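Local coordinates for protein trans-4-hydroxy-L-proline dehydratase (Clostridioides difficile 70-100-2010, PDB 6VXC) that catalyses the dehydration of trans-4-hydroxy-L-proline to (S)-1-pyrroline-5-carboxylate as a glycyl radical enzyme of anaerobic hydroxyproline degradation, at residues D113-V116 / M117-D121; N502-S505 / Y506-F510; T577-D580 / S581-I585; L793-T796 / L797-I801. One frame throughout, in Å; residues are numbered along the deposited sequence.

Contact 1: D113-V116 / M117-D121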
loop_
_atom_site.group_PDB
_atom_site.type_symbol
_atom_site.label_atom_id
_atom_site.label_comp_id
_atom_site.label_asym_id
_atom_site.label_seq_id
_atom_site.Cartn_x
_atom_site.Cartn_y
_atom_site.Cartn_z
ATOM N N ASP A 113 24.673 2.020 -1.167
ATOM C CA ASP A 113 23.265 2.292 -0.903
ATOM C C ASP A 113 23.106 3.526 -0.028
ATOM O O ASP A 113 22.274 4.397 -0.302
ATOM C CB ASP A 113 22.593 1.095 -0.225
ATOM C CG ASP A 113 22.322 -0.055 -1.171
ATOM O OD1 ASP A 113 22.141 0.168 -2.378
ATOM O OD2 ASP A 113 22.260 -1.201 -0.685
ATOM N N LEU A 114 23.879 3.595 1.055
ATOM C CA LEU A 114 23.782 4.734 1.955
ATOM C C LEU A 114 24.147 6.017 1.237
ATOM O O LEU A 114 23.482 7.042 1.408
ATOM C CB LEU A 114 24.688 4.529 3.165
ATOM C CG LEU A 114 24.342 3.306 4.006
ATOM C CD1 LEU A 114 25.148 3.295 5.298
ATOM C CD2 LEU A 114 22.850 3.247 4.280
ATOM N N GLU A 115 25.193 5.970 0.409
ATOM C CA GLU A 115 25.585 7.136 -0.373
ATOM C C GLU A 115 24.469 7.571 -1.320
ATOM O O GLU A 115 24.223 8.767 -1.500
ATOM C CB GLU A 115 26.869 6.822 -1.153
ATOM C CG GLU A 115 27.535 8.015 -1.831
ATOM C CD GLU A 115 28.331 8.888 -0.879
ATOM O OE1 GLU A 115 28.273 8.650 0.350
ATOM O OE2 GLU A 115 29.013 9.819 -1.365
ATOM N N VAL A 116 23.837 6.613 -1.987
ATOM C CA VAL A 116 22.804 6.950 -2.955
ATOM C C VAL A 116 21.602 7.598 -2.265
ATOM O O VAL A 116 21.080 8.615 -2.727
ATOM C CB VAL A 116 22.402 5.701 -3.753
ATOM C CG1 VAL A 116 21.134 5.976 -4.546
ATOM C CG2 VAL A 116 23.545 5.300 -4.681
ATOM N N MET A 117 21.140 7.017 -1.156
ATOM C CA MET A 117 19.947 7.561 -0.512
ATOM C C MET A 117 20.220 8.922 0.114
ATOM O O MET A 117 19.336 9.782 0.140
ATOM C CB MET A 117 19.397 6.569 0.514
ATOM C CG MET A 117 20.248 6.349 1.736
ATOM S SD MET A 117 19.491 5.195 2.914
ATOM C CE MET A 117 19.441 3.682 1.959
ATOM N N HIS A 118 21.442 9.159 0.567
ATOM C CA HIS A 118 21.767 10.465 1.121
ATOM C C HIS A 118 21.803 11.524 0.027
ATOM O O HIS A 118 21.374 12.660 0.241
ATOM C CB HIS A 118 23.106 10.403 1.852
ATOM C CG HIS A 118 23.497 11.683 2.515
ATOM N ND1 HIS A 118 23.229 11.949 3.839
ATOM C CD2 HIS A 118 24.120 12.785 2.030
ATOM C CE1 HIS A 118 23.684 13.151 4.145
ATOM N NE2 HIS A 118 24.228 13.679 3.065
ATOM N N ASN A 119 22.303 11.170 -1.153
ATOM C CA ASN A 119 22.573 12.156 -2.181
ATOM C C ASN A 119 21.574 12.172 -3.322
ATOM O O ASN A 119 21.623 13.102 -4.122
ATOM C CB ASN A 119 23.980 11.937 -2.754
ATOM C CG ASN A 119 25.054 12.222 -1.750
ATOM O OD1 ASN A 119 25.290 13.370 -1.419
ATOM N ND2 ASN A 119 25.674 11.178 -1.213
ATOM N N ARG A 120 20.650 11.211 -3.388
ATOM C CA ARG A 120 19.697 11.142 -4.486
ATOM C C ARG A 120 18.826 12.400 -4.564
ATOM O O ARG A 120 18.632 13.141 -3.594
ATOM C CB ARG A 120 18.772 9.916 -4.380
ATOM C CG ARG A 120 17.973 9.853 -3.098
ATOM C CD ARG A 120 16.819 8.840 -3.118
ATOM N NE ARG A 120 17.230 7.465 -3.150
ATOM C CZ ARG A 120 16.760 6.492 -2.379
ATOM N NH1 ARG A 120 15.819 6.707 -1.461
ATOM N NH2 ARG A 120 17.253 5.286 -2.549
ATOM N N ASP A 121 18.251 12.578 -5.750
ATOM C CA ASP A 121 17.515 13.777 -6.117
ATOM C C ASP A 121 16.165 13.861 -5.403
ATOM O O ASP A 121 15.804 14.910 -4.863
ATOM C CB ASP A 121 17.326 13.716 -7.633
ATOM C CG ASP A 121 16.903 15.015 -8.238
ATOM O OD1 ASP A 121 16.486 15.921 -7.486
ATOM O OD2 ASP A 121 16.974 15.108 -9.491
#
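Met117 N and His118 N bond to the carbonyls of Asp113 and Leu114 in regular alpha-helical fashion, Met117 N lying 3.0 Å from Asp113 O. This is the C-terminal turn of helix 111-119, and its geometry relaxes toward the end: Asn119 N reaches both Glu115 O and, weakly, Val116 O, and Arg120 is the first residue to leave helical backbone angles. Asn119 suits such an end, since its amide can return to the last turn. With CG beside the backbone N (chi1 -67°), ND2 swings back to Glu115 O at 2.8 Å, so this carbonyl accepts from both the backbone and the side chain of one residue. The Glu115 carboxylate stands near, its plane turned 56° from the amide, but its OE1 is engaged in a salt bridge with Arg132 of helix 129-143. On the buried flank lies Met117, whose CG sits between the backbone N and carbonyl carbon (chi1 68°). The flexible thioether thereby runs back beside Leu114, pointing the same way, with SD 4.1 Å from Leu114 CD2. The Arg120 guanidinium bonds through NH2 to Lys346 O and through NH1 to Ile123 O, tying the helix end to its following loop and to another, while the CA of Met117 lies 3.7 Å above one face of the group, offset toward the rim.

Contact 2: N502-S505 / Y506-F510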
loop_
_atom_site.group_PDB
_atom_site.type_symbol
_atom_site.label_atom_id
_atom_site.label_comp_id
_atom_site.label_asym_id
_atom_site.label_seq_id
_atom_site.Cartn_x
_atom_site.Cartn_y
_atom_site.Cartn_z
ATOM N N ASN A 502 3.607 -14.392 -39.257
ATOM C CA ASN A 502 2.922 -15.589 -39.721
ATOM C C ASN A 502 1.565 -15.789 -39.071
ATOM O O ASN A 502 0.853 -16.724 -39.442
ATOM C CB ASN A 502 3.779 -16.830 -39.474
ATOM C CG ASN A 502 5.070 -16.801 -40.254
ATOM O OD1 ASN A 502 5.120 -16.265 -41.359
ATOM N ND2 ASN A 502 6.115 -17.389 -39.692
ATOM N N PHE A 503 1.187 -14.949 -38.116
ATOM C CA PHE A 503 -0.131 -15.079 -37.519
ATOM C C PHE A 503 -1.173 -14.694 -38.566
ATOM O O PHE A 503 -1.111 -13.606 -39.141
ATOM C CB PHE A 503 -0.237 -14.196 -36.276
ATOM C CG PHE A 503 0.661 -14.624 -35.148
ATOM C CD1 PHE A 503 1.178 -15.906 -35.101
ATOM C CD2 PHE A 503 0.976 -13.749 -34.124
ATOM C CE1 PHE A 503 1.994 -16.297 -34.052
ATOM C CE2 PHE A 503 1.790 -14.142 -33.081
ATOM C CZ PHE A 503 2.299 -15.408 -33.047
ATOM N N GLN A 504 -2.095 -15.603 -38.854
ATOM C CA GLN A 504 -3.089 -15.357 -39.883
ATOM C C GLN A 504 -4.336 -14.690 -39.340
ATOM O O GLN A 504 -5.155 -14.211 -40.130
ATOM C CB GLN A 504 -3.474 -16.670 -40.577
ATOM C CG GLN A 504 -2.363 -17.209 -41.462
ATOM C CD GLN A 504 -1.876 -16.163 -42.462
ATOM O OE1 GLN A 504 -2.671 -15.591 -43.224
ATOM N NE2 GLN A 504 -0.569 -15.887 -42.446
ATOM N N SER A 505 -4.490 -14.639 -38.018
ATOM C CA SER A 505 -5.708 -14.124 -37.432
ATOM C C SER A 505 -5.389 -13.434 -36.115
ATOM O O SER A 505 -4.371 -13.708 -35.472
ATOM C CB SER A 505 -6.726 -15.250 -37.196
ATOM O OG SER A 505 -6.272 -16.089 -36.150
ATOM N N TYR A 506 -6.308 -12.558 -35.702
ATOM C CA TYR A 506 -6.193 -11.958 -34.382
ATOM C C TYR A 506 -6.211 -13.029 -33.292
ATOM O O TYR A 506 -5.454 -12.945 -32.320
ATOM C CB TYR A 506 -7.314 -10.948 -34.159
ATOM C CG TYR A 506 -7.254 -10.360 -32.775
ATOM C CD1 TYR A 506 -6.354 -9.340 -32.473
ATOM C CD2 TYR A 506 -8.042 -10.864 -31.759
ATOM C CE1 TYR A 506 -6.286 -8.807 -31.191
ATOM C CE2 TYR A 506 -7.977 -10.356 -30.488
ATOM C CZ TYR A 506 -7.102 -9.327 -30.205
ATOM O OH TYR A 506 -7.055 -8.825 -28.937
ATOM N N GLU A 507 -7.074 -14.040 -33.439
ATOM C CA GLU A 507 -7.138 -15.118 -32.454
ATOM C C GLU A 507 -5.793 -15.813 -32.303
ATOM O O GLU A 507 -5.401 -16.197 -31.197
ATOM C CB GLU A 507 -8.214 -16.140 -32.830
ATOM C CG GLU A 507 -9.663 -15.641 -32.671
ATOM C CD GLU A 507 -10.108 -14.658 -33.773
ATOM O OE1 GLU A 507 -9.404 -14.542 -34.802
ATOM O OE2 GLU A 507 -11.163 -14.007 -33.601
ATOM N N GLU A 508 -5.070 -15.977 -33.404
ATOM C CA GLU A 508 -3.752 -16.581 -33.320
ATOM C C GLU A 508 -2.795 -15.700 -32.530
ATOM O O GLU A 508 -2.025 -16.206 -31.706
ATOM C CB GLU A 508 -3.217 -16.840 -34.719
ATOM C CG GLU A 508 -2.300 -17.987 -34.789
ATOM C CD GLU A 508 -1.755 -18.202 -36.179
ATOM O OE1 GLU A 508 -0.628 -18.739 -36.262
ATOM O OE2 GLU A 508 -2.443 -17.838 -37.161
ATOM N N LEU A 509 -2.820 -14.382 -32.769
ATOM C CA LEU A 509 -1.983 -13.476 -31.985
ATOM C C LEU A 509 -2.354 -13.509 -30.503
ATOM O O LEU A 509 -1.479 -13.551 -29.640
ATOM C CB LEU A 509 -2.093 -12.051 -32.521
ATOM C CG LEU A 509 -1.491 -10.977 -31.610
ATOM C CD1 LEU A 509 0.035 -11.078 -31.499
ATOM C CD2 LEU A 509 -1.928 -9.602 -32.054
ATOM N N PHE A 510 -3.647 -13.470 -30.186
ATOM C CA PHE A 510 -4.052 -13.432 -28.785
ATOM C C PHE A 510 -3.696 -14.722 -28.059
ATOM O O PHE A 510 -3.377 -14.687 -26.871
ATOM C CB PHE A 510 -5.547 -13.154 -28.650
ATOM C CG PHE A 510 -5.982 -12.843 -27.226
ATOM C CD1 PHE A 510 -5.453 -11.753 -26.543
ATOM C CD2 PHE A 510 -6.927 -13.634 -26.584
ATOM C CE1 PHE A 510 -5.846 -11.459 -25.223
ATOM C CE2 PHE A 510 -7.326 -13.344 -25.278
ATOM C CZ PHE A 510 -6.784 -12.256 -24.601
#
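Glu508 OE2 takes the shortest hydrogen bond across the contact, from Gln504 N at 2.8 Å, and the N-H points at it almost straight (165°). The oxygen is approached from above the carboxylate plane, not within it. Glutamate has the length this needs: with CG anti to the backbone N (chi1 -151°) and the chain extended beyond it, the carboxylate reaches back past the start of helix 506-538 to the incoming loop. Its other oxygen, OE1, lies 3.6 Å from Phe503 CD1, with the carboxylate and ring planes 53° apart. A negative group at the N-terminus of a helix would also be favoured by the helix dipole.

Ser505 occupies the N-cap. Its small hydroxyl, held between the backbone N and carbonyl carbon, accepts from Glu508 N at 3.0 Å, satisfying an amide that has no preceding helical turn to bond to. The ordinary helical pattern then starts with Leu509 N bonding to Ser505 O.

Phe503 supplies the apolar half. The carbonyl carbon of Glu508 lies over one face of its ring, and CD2 comes within 3.9 Å of Leu509 CB, the two side chains crossing at about a right angle. Leu509 in turn packs on Leu582 and Ile585 of helix 575-591, so the loop residue extends an interhelical core. A serine N-cap combined with a returning glutamate resembles a capping box, except that the amide used belongs to the residue before the cap; together with the hydrophobic contact across the boundary, it is characteristic of a helix N-terminus.

Contact 3: T577-D580 / S581-I585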
loop_
_atom_site.group_PDB
_atom_site.type_symbol
_atom_site.label_atom_id
_atom_site.label_comp_id
_atom_site.label_asym_id
_atom_site.label_seq_id
_atom_site.Cartn_x
_atom_site.Cartn_y
_atom_site.Cartn_z
ATOM N N THR A 577 -3.081 0.493 -21.747
ATOM C CA THR A 577 -2.071 0.440 -22.796
ATOM C C THR A 577 -2.222 -0.835 -23.624
ATOM O O THR A 577 -2.314 -0.781 -24.854
ATOM C CB THR A 577 -0.672 0.516 -22.169
ATOM O OG1 THR A 577 -0.506 1.774 -21.513
ATOM C CG2 THR A 577 0.433 0.349 -23.224
ATOM N N ILE A 578 -2.337 -1.990 -22.961
ATOM C CA ILE A 578 -2.348 -3.218 -23.750
ATOM C C ILE A 578 -3.675 -3.401 -24.467
ATOM O O ILE A 578 -3.699 -3.905 -25.593
ATOM C CB ILE A 578 -1.980 -4.460 -22.914
ATOM C CG1 ILE A 578 -1.951 -5.678 -23.863
ATOM C CG2 ILE A 578 -2.921 -4.665 -21.737
ATOM C CD1 ILE A 578 -1.497 -6.906 -23.260
ATOM N N THR A 579 -4.785 -2.980 -23.850
ATOM C CA THR A 579 -6.071 -2.998 -24.535
ATOM C C THR A 579 -6.003 -2.203 -25.831
ATOM O O THR A 579 -6.396 -2.691 -26.897
ATOM C CB THR A 579 -7.177 -2.410 -23.646
ATOM O OG1 THR A 579 -7.416 -3.251 -22.519
ATOM C CG2 THR A 579 -8.447 -2.292 -24.447
ATOM N N ASP A 580 -5.527 -0.956 -25.749
ATOM C CA ASP A 580 -5.453 -0.140 -26.954
ATOM C C ASP A 580 -4.461 -0.717 -27.962
ATOM O O ASP A 580 -4.671 -0.587 -29.170
ATOM C CB ASP A 580 -5.099 1.305 -26.602
ATOM C CG ASP A 580 -6.269 2.070 -25.949
ATOM O OD1 ASP A 580 -7.390 1.541 -25.873
ATOM O OD2 ASP A 580 -6.059 3.223 -25.518
ATOM N N SER A 581 -3.390 -1.364 -27.496
ATOM C CA SER A 581 -2.421 -1.958 -28.423
ATOM C C SER A 581 -3.034 -3.122 -29.192
ATOM O O SER A 581 -2.944 -3.177 -30.422
ATOM C CB SER A 581 -1.168 -2.410 -27.677
ATOM O OG SER A 581 -0.424 -1.297 -27.226
ATOM N N LEU A 582 -3.662 -4.064 -28.483
ATOM C CA LEU A 582 -4.292 -5.191 -29.167
ATOM C C LEU A 582 -5.478 -4.732 -30.003
ATOM O O LEU A 582 -5.732 -5.279 -31.082
ATOM C CB LEU A 582 -4.715 -6.252 -28.155
ATOM C CG LEU A 582 -3.641 -7.218 -27.638
ATOM C CD1 LEU A 582 -4.175 -8.062 -26.471
ATOM C CD2 LEU A 582 -3.126 -8.118 -28.758
ATOM N N THR A 583 -6.215 -3.728 -29.516
ATOM C CA THR A 583 -7.285 -3.151 -30.321
ATOM C C THR A 583 -6.731 -2.548 -31.604
ATOM O O THR A 583 -7.299 -2.738 -32.683
ATOM C CB THR A 583 -8.063 -2.092 -29.519
ATOM O OG1 THR A 583 -8.695 -2.684 -28.382
ATOM C CG2 THR A 583 -9.148 -1.453 -30.394
ATOM N N ALA A 584 -5.606 -1.837 -31.512
ATOM C CA ALA A 584 -5.013 -1.257 -32.714
ATOM C C ALA A 584 -4.631 -2.335 -33.726
ATOM O O ALA A 584 -4.788 -2.150 -34.939
ATOM C CB ALA A 584 -3.790 -0.417 -32.339
ATOM N N ILE A 585 -4.103 -3.452 -33.246
ATOM C CA ILE A 585 -3.702 -4.525 -34.146
ATOM C C ILE A 585 -4.921 -5.172 -34.795
ATOM O O ILE A 585 -4.968 -5.354 -36.016
ATOM C CB ILE A 585 -2.835 -5.554 -33.399
ATOM C CG1 ILE A 585 -1.487 -4.928 -32.999
ATOM C CG2 ILE A 585 -2.677 -6.811 -34.248
ATOM C CD1 ILE A 585 -0.614 -5.843 -32.114
#
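Thr579 O accepts from both the backbone N and the side-chain OG1 of Thr583, in a buried stretch in the first part of alpha-helix 575-591. Regular i to i+4 backbone bonds carry this helix: Leu582 N meets Ile578 O at 2.9 Å with a nearly linear N-H (178°), and Ser581 N, Thr583 N and Ala584 N repeat the pattern.

Side-chain hydroxyls make the second set of polar contacts. A threonine or serine can be buried in a helix because its short hydroxyl can turn back to a carbonyl one turn earlier. Ser581 OG lies 3.1 Å from Thr577 O, though its proton could go to another acceptor, and it also takes a weak bond from Asn680 N. Thr579 OG1 likewise turns back, to Ile575 O. Thr577 and Asp580 look outward instead: Thr577 OG1 is hydrogen-bonded to Glu695 and Ser689 N, and Asp580 OD1 accepts from Tyr625 N. These outward bonds join the helix to neighbouring loops and satisfy polar atoms that burial would otherwise strand.

Apolar packing occupies another flank. Ile578 and Leu582 run side by side, pointing the same way, with Ile578 CG1 4.2 Å from Leu582 CD1. Branched and long aliphatic chains suit this stripe, which faces helix 506-538 through Phe513 and helix 473-481 through Ile473 and Leu477. Thr579 and Thr583 likewise lie side by side and turn to helix 630-647, their methyl groups making them acceptable in an apolar interface. With OG1 of Thr583 beside its own backbone N (chi1 -62°), the hydroxyl comes to 2.7 Å from Thr579 O, 43° out of that carbonyl's plane.

Contact 4: L793-T796 / L797-I801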
loop_
_atom_site.group_PDB
_atom_site.type_symbol
_atom_site.label_atom_id
_atom_site.label_comp_id
_atom_site.label_asym_id
_atom_site.label_seq_id
_atom_site.Cartn_x
_atom_site.Cartn_y
_atom_site.Cartn_z
ATOM N N LEU A 793 8.073 14.171 -7.114
ATOM C CA LEU A 793 7.874 13.317 -8.267
ATOM C C LEU A 793 8.928 13.599 -9.338
ATOM O O LEU A 793 9.352 14.740 -9.527
ATOM C CB LEU A 793 6.469 13.520 -8.827
ATOM C CG LEU A 793 5.339 13.596 -7.781
ATOM C CD1 LEU A 793 4.044 13.899 -8.472
ATOM C CD2 LEU A 793 5.212 12.305 -6.951
ATOM N N SER A 794 9.360 12.549 -10.026
ATOM C CA SER A 794 10.241 12.737 -11.164
ATOM C C SER A 794 9.522 13.544 -12.243
ATOM O O SER A 794 8.294 13.618 -12.286
ATOM C CB SER A 794 10.664 11.394 -11.755
ATOM O OG SER A 794 9.608 10.838 -12.528
ATOM N N ARG A 795 10.311 14.159 -13.120
ATOM C CA ARG A 795 9.732 14.889 -14.242
ATOM C C ARG A 795 8.806 13.990 -15.069
ATOM O O ARG A 795 7.752 14.428 -15.541
ATOM C CB ARG A 795 10.852 15.475 -15.106
ATOM C CG ARG A 795 10.370 16.107 -16.384
ATOM C CD ARG A 795 9.425 17.257 -16.121
ATOM N NE ARG A 795 8.819 17.690 -17.376
ATOM C CZ ARG A 795 9.113 18.804 -18.030
ATOM N NH1 ARG A 795 10.010 19.654 -17.540
ATOM N NH2 ARG A 795 8.496 19.059 -19.178
ATOM N N THR A 796 9.198 12.736 -15.275
ATOM C CA THR A 796 8.362 11.823 -16.043
ATOM C C THR A 796 7.016 11.596 -15.362
ATOM O O THR A 796 5.969 11.662 -16.012
ATOM C CB THR A 796 9.094 10.495 -16.256
ATOM O OG1 THR A 796 10.326 10.733 -16.952
ATOM C CG2 THR A 796 8.233 9.540 -17.040
ATOM N N LEU A 797 7.023 11.364 -14.047
ATOM C CA LEU A 797 5.770 11.152 -13.329
ATOM C C LEU A 797 4.930 12.424 -13.296
ATOM O O LEU A 797 3.714 12.378 -13.495
ATOM C CB LEU A 797 6.069 10.664 -11.911
ATOM C CG LEU A 797 4.879 10.427 -10.969
ATOM C CD1 LEU A 797 3.779 9.575 -11.629
ATOM C CD2 LEU A 797 5.374 9.783 -9.689
ATOM N N GLN A 798 5.565 13.571 -13.058
ATOM C CA GLN A 798 4.857 14.841 -13.150
ATOM C C GLN A 798 4.149 14.979 -14.491
ATOM O O GLN A 798 2.966 15.342 -14.552
ATOM C CB GLN A 798 5.828 16.001 -12.955
ATOM C CG GLN A 798 6.387 16.128 -11.561
ATOM C CD GLN A 798 7.369 17.282 -11.471
ATOM O OE1 GLN A 798 7.804 17.806 -12.495
ATOM N NE2 GLN A 798 7.706 17.695 -10.248
ATOM N N ASP A 799 4.870 14.707 -15.583
ATOM C CA ASP A 799 4.278 14.823 -16.908
ATOM C C ASP A 799 3.186 13.786 -17.147
ATOM O O ASP A 799 2.265 14.033 -17.930
ATOM C CB ASP A 799 5.368 14.710 -17.984
ATOM C CG ASP A 799 6.269 15.951 -18.042
ATOM O OD1 ASP A 799 5.929 16.965 -17.399
ATOM O OD2 ASP A 799 7.303 15.908 -18.737
ATOM N N GLU A 800 3.289 12.607 -16.530
ATOM C CA GLU A 800 2.209 11.633 -16.648
ATOM C C GLU A 800 0.923 12.209 -16.057
ATOM O O GLU A 800 -0.124 12.225 -16.711
ATOM C CB GLU A 800 2.618 10.323 -15.954
ATOM C CG GLU A 800 1.674 9.125 -16.167
ATOM C CD GLU A 800 0.484 9.102 -15.187
ATOM O OE1 GLU A 800 -0.668 9.254 -15.627
ATOM O OE2 GLU A 800 0.704 8.925 -13.973
ATOM N N ILE A 801 1.019 12.776 -14.856
ATOM C CA ILE A 801 -0.151 13.341 -14.176
ATOM C C ILE A 801 -0.748 14.494 -14.978
ATOM O O ILE A 801 -1.970 14.591 -15.142
ATOM C CB ILE A 801 0.235 13.789 -12.753
ATOM C CG1 ILE A 801 0.573 12.560 -11.896
ATOM C CG2 ILE A 801 -0.869 14.697 -12.128
ATOM C CD1 ILE A 801 1.303 12.868 -10.632
#
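Leu793, just ahead of helix 795-803, turns its side chain onto the first turns of that helix. Its two methyls divide the work: CD2 meets Leu797 CD2 at 3.7 Å, and CD1 meets Ile801 CD1 at 3.6 Å, where the side chains cross at about a right angle. A branched leucine can thus touch two successive turns, and Val781 of strand 780-782 adjoins both Leu793 and Ile801.

Ser794 is the N-cap. Its OG, set between the backbone N and carbonyl carbon (chi1 77°), accepts from Leu797 N at 3.0 Å, while Ser794 O receives Gln798 N.

Arg795 lies on the exposed side, where charge is well placed. The chain bends at chi2 so that NE reaches Asp799 OD2 at 2.7 Å, a salt bridge between residues one helical turn apart. The carboxylate sits at the guanidinium's edge, the two planes 82° apart, and OD2 is met on its syn side, 28° out of the carboxylate plane. Asp799 OD1 also bonds Gln770.

Thr796 continues the backbone ladder through its O to Glu800 N. Beyond that added salt bridge, a serine N-cap with a leucine folded onto the first turns typifies a helix start, here of the last helix of the glycyl radical domain.

Overall arrangement
Each contact is local, within one helix or across one of its ends. Contact 3 is buried, within a helix, whereas the others are partly buried and lie at helix ends: contact 1 at a C-terminus, contacts 2 and 4 at serine-capped N-termini. The chemistry follows. Hydroxyls turn back to carbonyls in contact 3; serine hydroxyls cap contacts 2 and 4, and an asparagine amide closes contact 1. Contacts 2 and 3 touch directly, their two helices packing together around one apolar core. Contact 4, in the C-terminal glycyl radical domain, lies between contact 1 and contact 3 and touches neither: its nearest atoms are about 7 Å from contact 1 and about 9 Å from contact 3.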